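PDB 6NCW: beta-galacturonidase from Eisenbergiella tayi, which probably releases galacturonic acid from beta-galacturonides, as a glycoside hydrolase of family 2. Local coordinates for residues S307-H312 with I375-A380; L329-N334 with P405-S410; S369-G374 with G506-Q511. One frame throughout, in Å; residues are numbered along the deposited sequence.

All three contacts are core contacts inside the TIM barrel, with centres 6 to 8 Å apart, and none lies at the protein surface. Interaction 1 sits where strands open into loops, and its chemistry is polar: an amide bonded to a guanidinium, stacked on an imidazole, next to bound glycerol. Interaction 2 (329-334 with 405-410), its centre about 6 Å away, sets a tryptophan against a serine and adds a water bridge. Interaction 3 (369-374 with 506-511) spans the barrel through a single pair of hydroxyls. Glu333 of interaction 2 accepts from His312 ND1 of interaction 1, and the backbones of 329-334 and 369-374 pair as neighbouring parallel strands.

Interaction 1: S307-H312 with I375-A380; sequences SIRTVH and ILNECA. With GOL (glycerol), chain G.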
ATOM      1  N   SER A 307     -15.841  -4.822  26.785  1.00 19.50           N
ATOM      2  CA  SER A 307     -16.523  -3.550  26.962  1.00 19.93           C
ATOM      3  C   SER A 307     -16.199  -2.590  25.820  1.00 20.41           C
ATOM      4  O   SER A 307     -15.127  -2.653  25.207  1.00 21.39           O
ATOM      5  CB  SER A 307     -16.160  -2.941  28.316  1.00 18.66           C
ATOM      6  OG  SER A 307     -16.933  -1.786  28.574  1.00 21.08           O
ATOM      7  N   ILE A 308     -17.153  -1.709  25.533  1.00 20.22           N
ATOM      8  CA  ILE A 308     -17.004  -0.666  24.528  1.00 21.50           C
ATOM      9  C   ILE A 308     -17.406   0.670  25.143  1.00 20.22           C
ATOM     10  O   ILE A 308     -18.311   0.740  25.980  1.00 20.19           O
ATOM     11  CB  ILE A 308     -17.843  -0.963  23.269  1.00 19.14           C
ATOM     12  CG1 ILE A 308     -17.219  -2.109  22.496  1.00 19.69           C
ATOM     13  CG2 ILE A 308     -17.984   0.273  22.389  1.00 22.26           C
ATOM     14  CD1 ILE A 308     -18.125  -2.666  21.461  1.00 24.95           C
ATOM     15  N   ARG A 309     -16.711   1.723  24.733  1.00 16.99           N
ATOM     16  CA  ARG A 309     -16.976   3.093  25.128  1.00 19.69           C
ATOM     17  C   ARG A 309     -17.382   3.858  23.871  1.00 20.53           C
ATOM     18  O   ARG A 309     -16.644   3.856  22.877  1.00 18.83           O
ATOM     19  CB  ARG A 309     -15.722   3.695  25.787  1.00 18.90           C
ATOM     20  CG  ARG A 309     -15.813   5.174  26.030  1.00 20.43           C
ATOM     21  CD  ARG A 309     -14.678   5.770  26.852  1.00 18.81           C
ATOM     22  NE  ARG A 309     -14.922   7.210  26.846  1.00 23.85           N
ATOM     23  CZ  ARG A 309     -14.069   8.137  26.421  1.00 21.80           C
ATOM     24  NH1 ARG A 309     -12.833   7.806  26.047  1.00 19.61           N
ATOM     25  NH2 ARG A 309     -14.455   9.410  26.404  1.00 20.19           N
ATOM     26  N   THR A 310     -18.553   4.503  23.913  1.00 17.82           N
ATOM     27  CA  THR A 310     -19.154   5.167  22.746  1.00 16.97           C
ATOM     28  C   THR A 310     -18.561   6.573  22.542  1.00 21.23           C
ATOM     29  O   THR A 310     -19.215   7.604  22.732  1.00 20.80           O
ATOM     30  CB  THR A 310     -20.673   5.247  22.918  1.00 19.90           C
ATOM     31  OG1 THR A 310     -20.989   6.113  24.015  1.00 19.89           O
ATOM     32  CG2 THR A 310     -21.290   3.885  23.217  1.00 17.96           C
ATOM     33  N   VAL A 311     -17.301   6.622  22.106  1.00 18.36           N
ATOM     34  CA  VAL A 311     -16.692   7.920  21.792  1.00 20.29           C
ATOM     35  C   VAL A 311     -17.335   8.518  20.542  1.00 17.77           C
ATOM     36  O   VAL A 311     -17.473   7.836  19.519  1.00 19.97           O
ATOM     37  CB  VAL A 311     -15.175   7.773  21.601  1.00 16.40           C
ATOM     38  CG1 VAL A 311     -14.515   7.366  22.926  1.00 21.08           C
ATOM     39  CG2 VAL A 311     -14.849   6.744  20.475  1.00 16.75           C
ATOM     40  N   HIS A 312     -17.751   9.792  20.607  1.00 18.40           N
ATOM     41  CA  HIS A 312     -18.008  10.584  21.829  1.00 17.14           C
ATOM     42  C   HIS A 312     -19.461  11.072  21.754  1.00 20.25           C
ATOM     43  O   HIS A 312     -19.731  12.278  21.699  1.00 19.53           O
ATOM     44  CB  HIS A 312     -17.077  11.787  21.952  1.00 16.66           C
ATOM     45  CG  HIS A 312     -15.629  11.420  22.075  1.00 18.74           C
ATOM     46  ND1 HIS A 312     -15.111  10.807  23.193  1.00 19.21           N
ATOM     47  CD2 HIS A 312     -14.590  11.579  21.221  1.00 20.36           C
ATOM     48  CE1 HIS A 312     -13.811  10.618  23.031  1.00 22.85           C
ATOM     49  NE2 HIS A 312     -13.468  11.081  21.844  1.00 18.61           N
ATOM     50  N   ILE A 375     -19.856  12.058  30.589  1.00 25.64           N
ATOM     51  CA  ILE A 375     -20.145  13.371  30.023  1.00 26.42           C
ATOM     52  C   ILE A 375     -18.852  14.061  29.601  1.00 25.30           C
ATOM     53  O   ILE A 375     -17.768  13.768  30.115  1.00 22.42           O
ATOM     54  CB  ILE A 375     -20.924  14.280  31.006  1.00 27.65           C
ATOM     55  CG1 ILE A 375     -20.125  14.522  32.294  1.00 24.16           C
ATOM     56  CG2 ILE A 375     -22.284  13.712  31.321  1.00 21.27           C
ATOM     57  CD1 ILE A 375     -20.844  15.455  33.272  1.00 23.97           C
ATOM     58  N   LEU A 376     -18.982  14.973  28.637  1.00 22.26           N
ATOM     59  CA  LEU A 376     -18.016  16.054  28.420  1.00 22.71           C
ATOM     60  C   LEU A 376     -16.574  15.548  28.353  1.00 22.12           C
ATOM     61  O   LEU A 376     -15.678  16.040  29.055  1.00 18.45           O
ATOM     62  CB  LEU A 376     -18.161  17.117  29.508  1.00 24.55           C
ATOM     63  CG  LEU A 376     -19.534  17.780  29.611  1.00 28.75           C
ATOM     64  CD1 LEU A 376     -19.476  18.862  30.688  1.00 25.79           C
ATOM     65  CD2 LEU A 376     -19.999  18.331  28.244  1.00 20.43           C
ATOM     66  N   ASN A 377     -16.354  14.568  27.478  1.00 20.43           N
ATOM     67  CA  ASN A 377     -15.013  14.077  27.192  1.00 19.89           C
ATOM     68  C   ASN A 377     -14.035  15.216  26.912  1.00 19.73           C
ATOM     69  O   ASN A 377     -14.238  16.014  25.993  1.00 20.14           O
ATOM     70  CB  ASN A 377     -15.059  13.120  25.998  1.00 19.11           C
ATOM     71  CG  ASN A 377     -13.674  12.673  25.576  1.00 22.77           C
ATOM     72  OD1 ASN A 377     -13.113  11.732  26.150  1.00 22.13           O
ATOM     73  ND2 ASN A 377     -13.101  13.362  24.579  1.00 19.17           N
ATOM     74  N   GLU A 378     -12.975  15.284  27.723  1.00 18.55           N
ATOM     75  CA  GLU A 378     -11.880  16.241  27.558  1.00 21.13           C
ATOM     76  C   GLU A 378     -12.362  17.693  27.447  1.00 23.29           C
ATOM     77  O   GLU A 378     -11.738  18.518  26.776  1.00 20.36           O
ATOM     78  CB  GLU A 378     -11.013  15.876  26.348  1.00 23.71           C
ATOM     79  CG  GLU A 378     -10.263  14.556  26.524  1.00 24.68           C
ATOM     80  CD  GLU A 378      -9.106  14.398  25.543  1.00 31.67           C
ATOM     81  OE1 GLU A 378      -8.974  15.246  24.625  1.00 29.44           O
ATOM     82  OE2 GLU A 378      -8.328  13.419  25.696  1.00 32.20           O
ATOM     83  N   CYS A 379     -13.456  18.043  28.108  1.00 21.20           N
ATOM     84  CA  CYS A 379     -13.872  19.440  28.127  1.00 24.52           C
ATOM     85  C   CYS A 379     -13.136  20.171  29.258  1.00 26.55           C
ATOM     86  O   CYS A 379     -12.198  19.635  29.866  1.00 25.84           O
ATOM     87  CB  CYS A 379     -15.397  19.520  28.181  1.00 25.18           C
ATOM     88  SG  CYS A 379     -16.135  18.849  26.640  1.00 24.34           S
ATOM     89  N   ALA A 380     -13.510  21.428  29.524  1.00 26.49           N
ATOM     90  CA  ALA A 380     -12.658  22.317  30.330  1.00 30.11           C
ATOM     91  C   ALA A 380     -12.934  22.166  31.834  1.00 28.14           C
ATOM     92  O   ALA A 380     -13.360  23.099  32.520  1.00 30.64           O
ATOM     93  CB  ALA A 380     -12.831  23.763  29.875  1.00 25.20           C
TER
HETATM   94  C1  GOL G 603      -9.805  12.564  22.658  1.00 24.70           C
HETATM   95  O1  GOL G 603     -10.659  12.248  23.716  1.00 24.23           O
HETATM   96  C2  GOL G 603     -10.097  11.594  21.465  1.00 22.91           C
HETATM   97  O2  GOL G 603     -11.158  12.021  20.691  1.00 22.45           O
HETATM   98  C3  GOL G 603      -8.811  11.607  20.601  1.00 24.83           C
HETATM   99  O3  GOL G 603      -8.709  12.880  19.968  1.00 21.59           O
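Asn377 reaches Arg309 and His312 together at the mouth of a TIM barrel, where the loop after strand 370-374 comes over the end of strand 307-309. Asn377 and Glu378 form the Asn-Glu pair familiar from family 2 barrels, and galacturonate has been seen bound by His312 and Asn377.

The tight part is on the protein side. Arg309 extends fully from CG to NE, and its NH2 donates to Asn377 OD1 at 2.7 Å. The oxygen lies close to the guanidinium plane, but the nitrogen stands well above the carbonyl plane, 44° out of it, and so uses neither lone pair. The amide also stacks on the imidazole, their planes 25° apart, with Asn377 ND2 3.2 Å from His312 CE1 toward the rim of the ring. Val311 CB packs over the other face of that ring, and Val311 CG1 sits over the centre of the Arg309 guanidinium. A cis peptide joins Val311 to His312. Elsewhere His312 ND1 is bonded to Glu333 OE1, and Arg309 NH1 forms a salt bridge with Glu465, another galacturonate-binding residue.

The other side is the pocket, where partly exposed Glu378 borders a glycerol that probably came from the crystallisation liquor. Asp131, Arg337 and Glu465 also bond glycerol in the pocket. His312 NE2 and glycerol O2 lie 2.7 Å apart, hydrogen-bonded with the donor undecided. With CG anti to the backbone N (chi1 175°), Asn377 turns its ND2 to glycerol O1 and donates to it at 2.8 Å.

Interaction 2: L329-N334 with P405-S410; sequences LVWEEN and PRSSAS
Trp331 runs from strand 329-333 to Ser407 and Ala409 of segment 405-410. From CB, chi1 of 164° places CG opposite the backbone N and carries the indole toward the second segment. On the five-membered ring, NE1 stays within its own strand: it donates to Glu333 OE2 at 2.8 Å, with an N-H...O angle of 148°, meeting the oxygen on its anti side but tilted out of the carboxylate plane. Further out, the edge of the indole turns CZ2 to Ala409 N at 4.0 Å. In this TIM barrel strands 329-333 and 406-410 are separated by strand 370-374, and Ile372 of that strand touches both Trp331 and Ser407. At the far end of the indole, CH2 meets Ser407 CB at 3.6 Å, while CZ3 lies 3.9 Å from Ser407 CB. The hydroxyl of Ser407 passes close to this end too, but its hydrogen bonds go to Val424 O and Ser426 OG. A water in the plane of the indole, at its edge, donates to Glu333 OE2 at 2.8 Å and accepts from Ala409 N at 3.0 Å. Arg309 NH2 also grips Glu333 OE2, which therefore has three donors around it; such surroundings would favour a charged carboxylate.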
ATOM      1  N   LEU A 329     -20.213  -4.844  27.992  1.00 19.29           N
ATOM      2  CA  LEU A 329     -20.484  -3.683  28.832  1.00 18.47           C
ATOM      3  C   LEU A 329     -20.239  -2.387  28.067  1.00 21.50           C
ATOM      4  O   LEU A 329     -19.292  -2.274  27.286  1.00 22.11           O
ATOM      5  CB  LEU A 329     -19.611  -3.729  30.089  1.00 20.44           C
ATOM      6  CG  LEU A 329     -19.857  -4.973  30.958  1.00 22.47           C
ATOM      7  CD1 LEU A 329     -18.704  -5.205  31.916  1.00 23.50           C
ATOM      8  CD2 LEU A 329     -21.182  -4.821  31.704  1.00 21.22           C
ATOM      9  N   VAL A 330     -21.094  -1.400  28.298  1.00 20.30           N
ATOM     10  CA  VAL A 330     -21.073  -0.159  27.545  1.00 17.80           C
ATOM     11  C   VAL A 330     -20.920   1.015  28.507  1.00 20.04           C
ATOM     12  O   VAL A 330     -21.667   1.143  29.481  1.00 21.91           O
ATOM     13  CB  VAL A 330     -22.336   0.000  26.671  1.00 20.78           C
ATOM     14  CG1 VAL A 330     -22.351   1.370  26.004  1.00 14.14           C
ATOM     15  CG2 VAL A 330     -22.365  -1.078  25.607  1.00 18.31           C
ATOM     16  N   TRP A 331     -19.922   1.841  28.243  1.00 20.73           N
ATOM     17  CA  TRP A 331     -19.873   3.221  28.699  1.00 17.46           C
ATOM     18  C   TRP A 331     -20.503   4.063  27.594  1.00 20.99           C
ATOM     19  O   TRP A 331     -19.993   4.079  26.470  1.00 20.14           O
ATOM     20  CB  TRP A 331     -18.410   3.615  28.961  1.00 19.23           C
ATOM     21  CG  TRP A 331     -18.076   5.094  29.078  1.00 19.15           C
ATOM     22  CD1 TRP A 331     -18.436   6.102  28.213  1.00 20.03           C
ATOM     23  CD2 TRP A 331     -17.256   5.704  30.075  1.00 19.09           C
ATOM     24  NE1 TRP A 331     -17.914   7.302  28.638  1.00 19.61           N
ATOM     25  CE2 TRP A 331     -17.192   7.086  29.782  1.00 19.26           C
ATOM     26  CE3 TRP A 331     -16.558   5.219  31.189  1.00 20.47           C
ATOM     27  CZ2 TRP A 331     -16.460   7.985  30.564  1.00 18.76           C
ATOM     28  CZ3 TRP A 331     -15.851   6.129  31.978  1.00 23.44           C
ATOM     29  CH2 TRP A 331     -15.792   7.488  31.647  1.00 15.80           C
ATOM     30  N   GLU A 332     -21.628   4.725  27.881  1.00 18.60           N
ATOM     31  CA  GLU A 332     -22.224   5.644  26.923  1.00 16.62           C
ATOM     32  C   GLU A 332     -22.099   7.068  27.450  1.00 18.02           C
ATOM     33  O   GLU A 332     -22.293   7.311  28.642  1.00 21.04           O
ATOM     34  CB  GLU A 332     -23.692   5.295  26.626  1.00 20.35           C
ATOM     35  CG  GLU A 332     -24.295   6.177  25.535  1.00 18.60           C
ATOM     36  CD  GLU A 332     -25.628   5.679  24.953  1.00 24.75           C
ATOM     37  OE1 GLU A 332     -25.666   5.360  23.739  1.00 24.22           O
ATOM     38  OE2 GLU A 332     -26.643   5.625  25.690  1.00 24.06           O
ATOM     39  N   GLU A 333     -21.737   8.011  26.576  1.00 17.61           N
ATOM     40  CA  GLU A 333     -21.566   9.398  26.997  1.00 20.64           C
ATOM     41  C   GLU A 333     -22.370  10.343  26.108  1.00 20.66           C
ATOM     42  O   GLU A 333     -22.770   9.988  24.999  1.00 20.19           O
ATOM     43  CB  GLU A 333     -20.079   9.813  27.006  1.00 18.53           C
ATOM     44  CG  GLU A 333     -19.322   9.659  25.675  1.00 20.40           C
ATOM     45  CD  GLU A 333     -17.818   9.858  25.870  1.00 24.15           C
ATOM     46  OE1 GLU A 333     -17.131  10.317  24.924  1.00 22.53           O
ATOM     47  OE2 GLU A 333     -17.326   9.537  26.983  1.00 20.51           O
ATOM     48  N   ASN A 334     -22.619  11.556  26.618  1.00 18.93           N
ATOM     49  CA  ASN A 334     -23.287  12.573  25.821  1.00 21.35           C
ATOM     50  C   ASN A 334     -22.342  13.092  24.734  1.00 20.42           C
ATOM     51  O   ASN A 334     -21.144  12.796  24.720  1.00 20.27           O
ATOM     52  CB  ASN A 334     -23.817  13.718  26.700  1.00 20.70           C
ATOM     53  CG  ASN A 334     -22.724  14.622  27.292  1.00 24.06           C
ATOM     54  OD1 ASN A 334     -21.561  14.241  27.454  1.00 25.99           O
ATOM     55  ND2 ASN A 334     -23.121  15.837  27.638  1.00 26.87           N
ATOM     56  N   PRO A 405     -23.643   4.529  37.959  1.00 24.04           N
ATOM     57  CA  PRO A 405     -22.538   5.460  38.216  1.00 24.38           C
ATOM     58  C   PRO A 405     -22.319   6.411  37.043  1.00 24.59           C
ATOM     59  O   PRO A 405     -22.761   6.172  35.917  1.00 24.13           O
ATOM     60  CB  PRO A 405     -21.332   4.535  38.411  1.00 24.49           C
ATOM     61  CG  PRO A 405     -21.675   3.310  37.667  1.00 26.71           C
ATOM     62  CD  PRO A 405     -23.176   3.143  37.813  1.00 23.83           C
ATOM     63  N   ARG A 406     -21.632   7.512  37.331  1.00 20.85           N
ATOM     64  CA  ARG A 406     -21.320   8.533  36.340  1.00 23.91           C
ATOM     65  C   ARG A 406     -19.828   8.820  36.348  1.00 23.90           C
ATOM     66  O   ARG A 406     -19.138   8.585  37.346  1.00 23.31           O
ATOM     67  CB  ARG A 406     -22.067   9.841  36.612  1.00 22.55           C
ATOM     68  CG  ARG A 406     -23.555   9.664  36.876  1.00 27.69           C
ATOM     69  CD  ARG A 406     -24.120  10.873  37.653  1.00 25.70           C
ATOM     70  NE  ARG A 406     -23.678  10.855  39.042  1.00 25.39           N
ATOM     71  CZ  ARG A 406     -23.956  11.798  39.933  1.00 27.03           C
ATOM     72  NH1 ARG A 406     -24.693  12.847  39.592  1.00 28.26           N
ATOM     73  NH2 ARG A 406     -23.504  11.687  41.169  1.00 26.13           N
ATOM     74  N   SER A 407     -19.340   9.367  35.229  1.00 22.79           N
ATOM     75  CA  SER A 407     -17.927   9.704  35.088  1.00 22.39           C
ATOM     76  C   SER A 407     -17.756  10.679  33.924  1.00 21.51           C
ATOM     77  O   SER A 407     -18.723  11.095  33.282  1.00 22.46           O
ATOM     78  CB  SER A 407     -17.079   8.447  34.882  1.00 22.17           C
ATOM     79  OG  SER A 407     -15.702   8.699  35.120  1.00 20.91           O
ATOM     80  N   SER A 408     -16.504  11.039  33.663  1.00 22.57           N
ATOM     81  CA  SER A 408     -16.107  11.889  32.545  1.00 20.34           C
ATOM     82  C   SER A 408     -14.656  11.558  32.230  1.00 20.96           C
ATOM     83  O   SER A 408     -13.834  11.511  33.147  1.00 18.29           O
ATOM     84  CB  SER A 408     -16.237  13.376  32.892  1.00 24.17           C
ATOM     85  OG  SER A 408     -15.747  14.195  31.836  1.00 23.33           O
ATOM     86  N   ALA A 409     -14.341  11.327  30.951  1.00 19.76           N
ATOM     87  CA  ALA A 409     -12.957  11.103  30.533  1.00 22.56           C
ATOM     88  C   ALA A 409     -12.197  12.428  30.563  1.00 20.93           C
ATOM     89  O   ALA A 409     -12.451  13.314  29.743  1.00 21.14           O
ATOM     90  CB  ALA A 409     -12.917  10.472  29.144  1.00 19.17           C
ATOM     91  N   SER A 410     -11.277  12.580  31.515  1.00 19.40           N
ATOM     92  CA  SER A 410     -10.516  13.815  31.652  1.00 22.85           C
ATOM     93  C   SER A 410      -9.161  13.731  30.968  1.00 21.18           C
ATOM     94  O   SER A 410      -8.520  12.678  30.940  1.00 22.64           O
ATOM     95  CB  SER A 410     -10.287  14.167  33.122  1.00 23.82           C
ATOM     96  OG  SER A 410      -9.420  15.291  33.231  1.00 26.06           O
TER
HETATM   97  O   HOH W   1     -16.519  11.362  28.960  1.00 19.97           O

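Interaction 3: S369-G374 with G506-Q511; sequences SIYIWG and GVYIWQ
Across the interior of the TIM barrel, two tyrosines from strands far apart in its wall, 370-374 and 504-509, meet through their hydroxyls. Tyr371 OH and Tyr508 OH are 2.8 Å apart, a hydrogen bond in which either oxygen could be the donor. Both side chains point into the barrel and approach from opposite directions, so the bond ties opposite walls of the barrel together below the sugar pocket; the contact buries just 70 Å² in all.

Tyr508 OH lies at the edge of the Tyr371 ring, in its plane, 3.5 Å from Tyr371 CE1, whereas Tyr371 OH lies only near the plane of the Tyr508 ring, the two ring planes being tilted against each other. The rings meet edge-on through their hydroxyls, with neither lying over the other's face. The angle at Tyr371 OH, from CZ to the partner oxygen, is about 114°. The corresponding angle at Tyr508 OH opens to about 131°.

Tyr508 OH has a second partner, Ser307 OG, so the phenol network reaches on to strand 307-309, while Ile272 of strand 268-276 touches both tyrosines. Beyond Tyr508 the chain passes through Trp510, whose ring meets that of His312 with nearly parallel planes, into a cis peptide before Gln511. This places the C-terminal end of segment 506-511 beside His312 of the sugar site.

With chi1 at 76°, Tyr371 CG takes the crowded position between the backbone N and the carbonyl carbon, and Ile372 CG2 rests 3.5 Å above the plane of the Tyr371 ring, near its rim.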
ATOM      1  N   SER A 369     -26.606  -3.473  29.128  1.00 20.14           N
ATOM      2  CA  SER A 369     -25.184  -3.333  28.812  1.00 20.29           C
ATOM      3  C   SER A 369     -24.620  -2.024  29.340  1.00 18.76           C
ATOM      4  O   SER A 369     -23.450  -1.962  29.742  1.00 19.42           O
ATOM      5  CB  SER A 369     -24.962  -3.423  27.304  1.00 19.46           C
ATOM      6  OG  SER A 369     -25.664  -2.383  26.639  1.00 23.03           O
ATOM      7  N   ILE A 370     -25.429  -0.969  29.350  1.00 18.73           N
ATOM      8  CA  ILE A 370     -24.951   0.338  29.784  1.00 16.47           C
ATOM      9  C   ILE A 370     -24.755   0.287  31.292  1.00 22.05           C
ATOM     10  O   ILE A 370     -25.731   0.174  32.037  1.00 19.35           O
ATOM     11  CB  ILE A 370     -25.920   1.448  29.400  1.00 17.90           C
ATOM     12  CG1 ILE A 370     -26.049   1.558  27.872  1.00 19.35           C
ATOM     13  CG2 ILE A 370     -25.417   2.759  29.972  1.00 20.12           C
ATOM     14  CD1 ILE A 370     -27.232   2.420  27.463  1.00 18.13           C
ATOM     15  N   TYR A 371     -23.505   0.369  31.752  1.00 20.19           N
ATOM     16  CA  TYR A 371     -23.249   0.329  33.182  1.00 19.40           C
ATOM     17  C   TYR A 371     -22.810   1.671  33.752  1.00 23.85           C
ATOM     18  O   TYR A 371     -22.780   1.823  34.983  1.00 24.69           O
ATOM     19  CB  TYR A 371     -22.198  -0.747  33.509  1.00 22.61           C
ATOM     20  CG  TYR A 371     -20.790  -0.331  33.158  1.00 24.00           C
ATOM     21  CD1 TYR A 371     -20.317  -0.423  31.845  1.00 21.11           C
ATOM     22  CD2 TYR A 371     -19.939   0.172  34.137  1.00 23.34           C
ATOM     23  CE1 TYR A 371     -19.033  -0.044  31.531  1.00 21.49           C
ATOM     24  CE2 TYR A 371     -18.663   0.566  33.835  1.00 20.88           C
ATOM     25  CZ  TYR A 371     -18.214   0.458  32.535  1.00 23.35           C
ATOM     26  OH  TYR A 371     -16.952   0.872  32.264  1.00 21.50           O
ATOM     27  N   ILE A 372     -22.528   2.664  32.907  1.00 19.45           N
ATOM     28  CA  ILE A 372     -22.038   3.952  33.380  1.00 20.36           C
ATOM     29  C   ILE A 372     -22.406   5.024  32.364  1.00 23.57           C
ATOM     30  O   ILE A 372     -22.416   4.774  31.154  1.00 19.82           O
ATOM     31  CB  ILE A 372     -20.514   3.888  33.627  1.00 21.14           C
ATOM     32  CG1 ILE A 372     -20.010   5.168  34.275  1.00 19.57           C
ATOM     33  CG2 ILE A 372     -19.783   3.599  32.321  1.00 19.30           C
ATOM     34  CD1 ILE A 372     -18.589   5.063  34.765  1.00 22.91           C
ATOM     35  N   TRP A 373     -22.728   6.220  32.860  1.00 21.68           N
ATOM     36  CA  TRP A 373     -22.949   7.384  32.006  1.00 24.64           C
ATOM     37  C   TRP A 373     -21.720   8.286  32.027  1.00 20.64           C
ATOM     38  O   TRP A 373     -21.230   8.644  33.101  1.00 21.81           O
ATOM     39  CB  TRP A 373     -24.169   8.195  32.456  1.00 21.14           C
ATOM     40  CG  TRP A 373     -25.500   7.458  32.457  1.00 24.41           C
ATOM     41  CD1 TRP A 373     -26.288   7.194  33.546  1.00 26.30           C
ATOM     42  CD2 TRP A 373     -26.202   6.936  31.325  1.00 22.15           C
ATOM     43  NE1 TRP A 373     -27.430   6.534  33.164  1.00 22.45           N
ATOM     44  CE2 TRP A 373     -27.402   6.358  31.805  1.00 25.32           C
ATOM     45  CE3 TRP A 373     -25.931   6.884  29.951  1.00 23.87           C
ATOM     46  CZ2 TRP A 373     -28.327   5.734  30.956  1.00 22.32           C
ATOM     47  CZ3 TRP A 373     -26.849   6.268  29.109  1.00 20.97           C
ATOM     48  CH2 TRP A 373     -28.033   5.704  29.615  1.00 27.08           C
ATOM     49  N   GLY A 374     -21.272   8.715  30.851  1.00 22.22           N
ATOM     50  CA  GLY A 374     -20.172   9.652  30.771  1.00 19.93           C
ATOM     51  C   GLY A 374     -20.614  11.010  30.277  1.00 19.43           C
ATOM     52  O   GLY A 374     -21.638  11.128  29.598  1.00 18.40           O
ATOM     53  N   GLY A 506      -9.437  -0.879  35.004  1.00 17.97           N
ATOM     54  CA  GLY A 506      -9.222  -1.325  33.641  1.00 21.00           C
ATOM     55  C   GLY A 506      -9.023  -0.150  32.697  1.00 21.17           C
ATOM     56  O   GLY A 506      -8.687   0.953  33.124  1.00 16.51           O
ATOM     57  N   VAL A 507      -9.264  -0.414  31.407  1.00 19.98           N
ATOM     58  CA  VAL A 507      -8.780   0.443  30.326  1.00 19.38           C
ATOM     59  C   VAL A 507      -9.712   0.335  29.121  1.00 21.76           C
ATOM     60  O   VAL A 507     -10.260  -0.738  28.836  1.00 24.49           O
ATOM     61  CB  VAL A 507      -7.331   0.054  29.922  1.00 21.45           C
ATOM     62  CG1 VAL A 507      -7.264  -1.423  29.528  1.00 20.10           C
ATOM     63  CG2 VAL A 507      -6.848   0.903  28.741  1.00 19.39           C
ATOM     64  N   TYR A 508      -9.886   1.456  28.401  1.00 18.74           N
ATOM     65  CA  TYR A 508     -10.392   1.452  27.030  1.00 16.66           C
ATOM     66  C   TYR A 508      -9.270   1.895  26.111  1.00 18.81           C
ATOM     67  O   TYR A 508      -8.774   3.023  26.219  1.00 16.46           O
ATOM     68  CB  TYR A 508     -11.608   2.362  26.825  1.00 17.88           C
ATOM     69  CG  TYR A 508     -12.841   1.908  27.537  1.00 18.92           C
ATOM     70  CD1 TYR A 508     -13.190   2.457  28.771  1.00 21.10           C
ATOM     71  CD2 TYR A 508     -13.668   0.926  26.990  1.00 19.47           C
ATOM     72  CE1 TYR A 508     -14.322   2.033  29.453  1.00 18.58           C
ATOM     73  CE2 TYR A 508     -14.810   0.506  27.657  1.00 19.09           C
ATOM     74  CZ  TYR A 508     -15.125   1.054  28.897  1.00 19.84           C
ATOM     75  OH  TYR A 508     -16.251   0.641  29.574  1.00 18.63           O
ATOM     76  N   ILE A 509      -8.875   1.001  25.211  1.00 18.92           N
ATOM     77  CA  ILE A 509      -7.916   1.355  24.176  1.00 17.91           C
ATOM     78  C   ILE A 509      -8.508   2.411  23.251  1.00 19.88           C
ATOM     79  O   ILE A 509      -9.655   2.300  22.788  1.00 19.37           O
ATOM     80  CB  ILE A 509      -7.499   0.096  23.400  1.00 17.06           C
ATOM     81  CG1 ILE A 509      -6.634  -0.797  24.308  1.00 19.74           C
ATOM     82  CG2 ILE A 509      -6.698   0.481  22.162  1.00 18.52           C
ATOM     83  CD1 ILE A 509      -6.503  -2.213  23.853  1.00 16.89           C
ATOM     84  N   TRP A 510      -7.722   3.443  22.972  1.00 18.21           N
ATOM     85  CA  TRP A 510      -8.019   4.362  21.885  1.00 18.12           C
ATOM     86  C   TRP A 510      -7.198   3.893  20.691  1.00 17.88           C
ATOM     87  O   TRP A 510      -5.971   4.032  20.702  1.00 18.10           O
ATOM     88  CB  TRP A 510      -7.674   5.814  22.239  1.00 18.17           C
ATOM     89  CG  TRP A 510      -8.017   6.686  21.071  1.00 18.32           C
ATOM     90  CD1 TRP A 510      -7.243   6.930  19.968  1.00 16.29           C
ATOM     91  CD2 TRP A 510      -9.287   7.339  20.825  1.00 17.39           C
ATOM     92  NE1 TRP A 510      -7.934   7.719  19.069  1.00 16.50           N
ATOM     93  CE2 TRP A 510      -9.189   7.980  19.571  1.00 16.33           C
ATOM     94  CE3 TRP A 510     -10.483   7.450  21.555  1.00 17.01           C
ATOM     95  CZ2 TRP A 510     -10.239   8.735  19.029  1.00 17.72           C
ATOM     96  CZ3 TRP A 510     -11.527   8.202  21.019  1.00 20.97           C
ATOM     97  CH2 TRP A 510     -11.393   8.832  19.759  1.00 17.40           C
ATOM     98  N   GLN A 511      -7.849   3.336  19.657  1.00 13.63           N
ATOM     99  CA  GLN A 511      -9.275   3.095  19.572  1.00 16.22           C
ATOM    100  C   GLN A 511      -9.458   1.853  18.706  1.00 17.71           C
ATOM    101  O   GLN A 511      -8.494   1.269  18.260  1.00 15.80           O
ATOM    102  CB  GLN A 511     -10.037   4.308  18.987  1.00 15.13           C
ATOM    103  CG  GLN A 511      -9.657   4.654  17.548  1.00 14.47           C
ATOM    104  CD  GLN A 511     -10.560   5.723  16.924  1.00 16.70           C
ATOM    105  OE1 GLN A 511     -11.799   5.735  17.138  1.00 17.37           O
ATOM    106  NE2 GLN A 511      -9.945   6.637  16.155  1.00 13.12           N
TER